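Local structure of ferric vibriobactin ABC transporter, periplasmic ferric vibriobactin-binding protein (Vibrio cholerae, 3R5T) at residues 168-174 / 219-225. The protein binds the iron-loaded siderophore ferric vibriobactin in the periplasm, probably to deliver it to an ABC transporter of the inner membrane. Sequence-based numbering, arbitrary orientation.
Sequences VSYHGPG and YEHLTQL. With VBN ((4S,5R)-N-{3-[(2,3-dihydroxybenzoyl)amino]propyl}-2-(2,3-dihydroxyphenyl)-N-[3-({[(4S,5R)-2-(2,3-dihydroxyphenyl)-5-met hyl-4,5-dihydro-1,3-oxazol-4-yl]carbonyl}amino)propyl]-5-methyl-4,5-dihydro-1,3-oxazole-4-carboxamide), chain B.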
loop_
_atom_site.group_PDB
_atom_site.type_symbol
_atom_site.label_atom_id
_atom_site.label_comp_id
_atom_site.label_asym_id
_atom_site.label_seq_id
_atom_site.Cartn_x
_atom_site.Cartn_y
_atom_site.Cartn_z
ATOM N N VAL A 168 9.264 -4.852 8.605
ATOM C CA VAL A 168 9.742 -3.717 9.370
ATOM C C VAL A 168 10.004 -2.510 8.476
ATOM O O VAL A 168 10.530 -2.645 7.374
ATOM C CB VAL A 168 11.072 -4.082 10.080
ATOM C CG1 VAL A 168 11.686 -2.870 10.783
ATOM C CG2 VAL A 168 10.873 -5.241 11.057
ATOM N N SER A 169 9.639 -1.332 8.973
ATOM C CA SER A 169 10.094 -0.056 8.418
ATOM C C SER A 169 11.202 0.461 9.325
ATOM O O SER A 169 10.960 0.870 10.454
ATOM C CB SER A 169 8.938 0.936 8.348
ATOM O OG SER A 169 9.370 2.162 7.769
ATOM N N TYR A 170 12.429 0.417 8.822
ATOM C CA TYR A 170 13.617 0.676 9.640
ATOM C C TYR A 170 14.221 2.040 9.408
ATOM O O TYR A 170 14.439 2.444 8.263
ATOM C CB TYR A 170 14.661 -0.399 9.347
ATOM C CG TYR A 170 15.966 -0.266 10.096
ATOM C CD1 TYR A 170 16.049 -0.550 11.459
ATOM C CD2 TYR A 170 17.143 0.078 9.430
ATOM C CE1 TYR A 170 17.260 -0.471 12.141
ATOM C CE2 TYR A 170 18.364 0.164 10.111
ATOM C CZ TYR A 170 18.413 -0.094 11.461
ATOM O OH TYR A 170 19.626 -0.013 12.127
ATOM N N HIS A 171 14.493 2.735 10.504
ATOM C CA HIS A 171 15.143 4.043 10.449
ATOM C C HIS A 171 16.318 4.175 11.400
ATOM O O HIS A 171 16.856 5.258 11.541
ATOM C CB HIS A 171 14.143 5.162 10.708
ATOM C CG HIS A 171 13.051 5.217 9.695
ATOM N ND1 HIS A 171 13.252 5.673 8.411
ATOM C CD2 HIS A 171 11.758 4.830 9.761
ATOM C CE1 HIS A 171 12.123 5.575 7.731
ATOM N NE2 HIS A 171 11.202 5.067 8.528
ATOM N N GLY A 172 16.698 3.087 12.057
ATOM C CA GLY A 172 17.888 3.069 12.890
ATOM C C GLY A 172 17.687 3.504 14.326
ATOM O O GLY A 172 16.573 3.796 14.746
ATOM N N PRO A 173 18.789 3.570 15.087
ATOM C CA PRO A 173 18.747 3.916 16.513
ATOM C C PRO A 173 18.211 5.321 16.777
ATOM O O PRO A 173 18.348 6.210 15.935
ATOM C CB PRO A 173 20.222 3.884 16.949
ATOM C CG PRO A 173 21.020 3.441 15.787
ATOM C CD PRO A 173 20.154 3.316 14.583
ATOM N N GLY A 174 17.616 5.509 17.950
ATOM C CA GLY A 174 17.253 6.834 18.425
ATOM C C GLY A 174 16.091 7.460 17.680
ATOM O O GLY A 174 15.830 8.658 17.814
ATOM N N TYR A 219 12.695 2.447 19.141
ATOM C CA TYR A 219 13.726 1.635 18.514
ATOM C C TYR A 219 14.047 0.361 19.289
ATOM O O TYR A 219 14.178 -0.708 18.693
ATOM C CB TYR A 219 14.992 2.472 18.385
ATOM C CG TYR A 219 16.230 1.711 17.970
ATOM C CD1 TYR A 219 17.265 1.500 18.871
ATOM C CD2 TYR A 219 16.367 1.206 16.685
ATOM C CE1 TYR A 219 18.413 0.832 18.506
ATOM C CE2 TYR A 219 17.513 0.516 16.307
ATOM C CZ TYR A 219 18.521 0.325 17.230
ATOM O OH TYR A 219 19.672 -0.329 16.879
ATOM N N GLU A 220 14.180 0.487 20.605
ATOM C CA GLU A 220 14.573 -0.644 21.453
ATOM C C GLU A 220 13.678 -1.870 21.282
ATOM O O GLU A 220 14.128 -3.006 21.460
ATOM C CB GLU A 220 14.603 -0.257 22.942
ATOM C CG GLU A 220 15.758 0.635 23.334
ATOM C CD GLU A 220 15.675 1.988 22.674
ATOM O OE1 GLU A 220 14.540 2.505 22.545
ATOM O OE2 GLU A 220 16.739 2.523 22.286
ATOM N N HIS A 221 12.404 -1.658 20.971
ATOM C CA HIS A 221 11.493 -2.795 20.813
ATOM C C HIS A 221 11.866 -3.716 19.652
ATOM O O HIS A 221 11.446 -4.881 19.633
ATOM C CB HIS A 221 10.037 -2.339 20.674
ATOM C CG HIS A 221 9.449 -1.773 21.932
ATOM N ND1 HIS A 221 9.300 -2.510 23.087
ATOM C CD2 HIS A 221 8.953 -0.543 22.205
ATOM C CE1 HIS A 221 8.747 -1.755 24.022
ATOM N NE2 HIS A 221 8.527 -0.555 23.511
ATOM N N LEU A 222 12.602 -3.199 18.669
ATOM C CA LEU A 222 13.073 -4.043 17.571
ATOM C C LEU A 222 13.855 -5.246 18.073
ATOM O O LEU A 222 13.804 -6.324 17.468
ATOM C CB LEU A 222 13.943 -3.249 16.586
ATOM C CG LEU A 222 13.265 -2.217 15.676
ATOM C CD1 LEU A 222 14.330 -1.525 14.847
ATOM C CD2 LEU A 222 12.203 -2.865 14.775
ATOM N N THR A 223 14.564 -5.080 19.187
ATOM C CA THR A 223 15.341 -6.190 19.739
ATOM C C THR A 223 14.466 -7.332 20.236
ATOM O O THR A 223 14.964 -8.423 20.460
ATOM C CB THR A 223 16.241 -5.765 20.913
ATOM O OG1 THR A 223 15.428 -5.376 22.029
ATOM C CG2 THR A 223 17.173 -4.623 20.512
ATOM N N GLN A 224 13.167 -7.071 20.402
ATOM C CA GLN A 224 12.249 -8.061 20.966
ATOM C C GLN A 224 11.522 -8.882 19.911
ATOM O O GLN A 224 10.770 -9.801 20.254
ATOM C CB GLN A 224 11.248 -7.372 21.896
ATOM C CG GLN A 224 11.931 -6.664 23.068
ATOM C CD GLN A 224 10.964 -5.868 23.934
ATOM O OE1 GLN A 224 10.380 -4.888 23.491
ATOM N NE2 GLN A 224 10.813 -6.284 25.190
ATOM N N LEU A 225 11.759 -8.577 18.637
ATOM C CA LEU A 225 11.114 -9.333 17.559
ATOM C C LEU A 225 11.604 -10.785 17.539
ATOM O O LEU A 225 12.795 -11.056 17.698
ATOM C CB LEU A 225 11.342 -8.641 16.209
ATOM C CG LEU A 225 10.663 -7.281 16.079
ATOM C CD1 LEU A 225 11.168 -6.532 14.846
ATOM C CD2 LEU A 225 9.159 -7.454 16.019
HETATM C C VBN B . 6.808 9.605 7.918
HETATM N N VBN B . 4.427 9.704 7.055
HETATM O O VBN B . 6.470 9.245 8.996
HETATM C CA VBN B . 5.803 10.147 6.910
HETATM C CB VBN B . 5.627 11.711 6.956
HETATM C CAB VBN B . 8.095 7.637 -0.369
HETATM O OAC VBN B . 8.438 4.409 8.861
HETATM O OAD VBN B . 8.113 10.763 2.981
HETATM O OAF VBN B . 3.176 5.751 6.264
HETATM O OAG VBN B . 0.005 7.761 9.078
HETATM O OAH VBN B . 2.074 8.357 5.148
HETATM O OAI VBN B . 5.425 6.822 7.202
HETATM O OAJ VBN B . 2.451 8.139 7.950
HETATM O OAK VBN B . 4.710 8.252 4.508
HETATM C CAL VBN B . 4.873 2.665 7.523
HETATM C CAM VBN B . 0.498 11.434 9.467
HETATM C CAN VBN B . 1.964 8.956 1.482
HETATM C CAO VBN B . 3.872 3.504 6.927
HETATM C CAP VBN B . -0.111 10.148 9.529
HETATM C CAQ VBN B . 1.500 8.739 2.821
HETATM C CAR VBN B . 6.095 3.235 8.039
HETATM C CAS VBN B . 1.773 11.595 8.905
HETATM C CAT VBN B . 3.352 8.963 1.189
HETATM C CAU VBN B . 9.701 8.058 8.816
HETATM C CAV VBN B . 10.137 10.006 5.950
HETATM C CAW VBN B . 8.768 7.107 9.585
HETATM C CAX VBN B . 10.524 10.290 4.480
HETATM C CAY VBN B . 9.198 9.495 8.662
HETATM C CAZ VBN B . 8.653 10.234 6.284
HETATM N NBB VBN B . 7.632 6.562 8.846
HETATM N NBC VBN B . 9.878 9.338 3.579
HETATM N NBD VBN B . 6.662 8.143 2.768
HETATM O OBF VBN B . 6.146 8.906 0.613
HETATM C CBG VBN B . 7.569 5.148 8.557
HETATM C CBH VBN B . 8.632 9.688 2.890
HETATM C CBJ VBN B . 3.839 10.638 7.978
HETATM C CBK VBN B . 4.098 4.909 6.847
HETATM C CBL VBN B . 0.569 9.022 9.029
HETATM C CBM VBN B . 2.442 8.534 3.826
HETATM C CBN VBN B . 5.248 5.454 7.339
HETATM C CBO VBN B . 1.781 9.190 8.498
HETATM C CBP VBN B . 3.780 8.543 3.537
HETATM C CBQ VBN B . 6.289 4.576 7.958
HETATM C CBR VBN B . 2.398 10.523 8.410
HETATM C CBS VBN B . 4.252 8.743 2.163
HETATM C CBU VBN B . 7.626 8.705 0.603
HETATM C CBW VBN B . 5.734 8.853 1.944
HETATM C CBX VBN B . 7.946 8.533 2.171
HETATM N NBY VBN B . 8.224 9.727 7.591
HETATM O OG1 VBN B . 4.440 11.908 7.842
HETATM C CG2 VBN B . 5.687 12.484 5.648
HETATM O O HOH W 1 17.790 4.434 20.591
#
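Pro-173 and Tyr-219 bring the two backbones closest, with CA atoms 5.9 Å apart, whereas at the other end the CA atoms of Val-168 and Leu-222 are 8.9 Å apart. Segment 168-174 is the end of strand 165-169 and the loop leaving it; segment 219-225 follows edge strand 214-217 of the same mixed sheet, its residues 219-223 coiled with helical backbone angles. The phenol of Tyr-219 lies flat under the loop: CA of Pro-173 stands 3.4 Å from the ring centroid and 2° off the normal, a CH-pi contact. With CG anti to the backbone N (chi1 170°), this ring reaches across to the loop, and CB of Pro-173 sits 3.9 Å from its CE1. Beside it, CD1 of Leu-222 meets the edge of the Tyr-170 ring in plane, 3.9 Å from CD1 of that tyrosine. Deeper in, Val-168 splits its branches, CG1 touching CD2 of Leu-222 and CG2 touching CD1 of Leu-225, both at 4.0 Å. Asp-246 OD2 accepts hydrogen bonds from both tyrosine hydroxyls, fixing the far ends of the two rings. Where Gly-174 and Glu-220 are exposed, a water bridges Glu-220 OE2 and, weakly, the N of Gly-174. Ser-169, its CB pointing away from segment 219-225, and His-171 in the loop beyond donate from OG (2.7 Å) and NE2 (2.9 Å) to OAC of vibriobactin. Apolar and CH-pi contacts thus join the segments within one lobe, polar links being indirect, through Asp-246 and the water, while Ser-169 and His-171 hold a siderophore amide carbonyl.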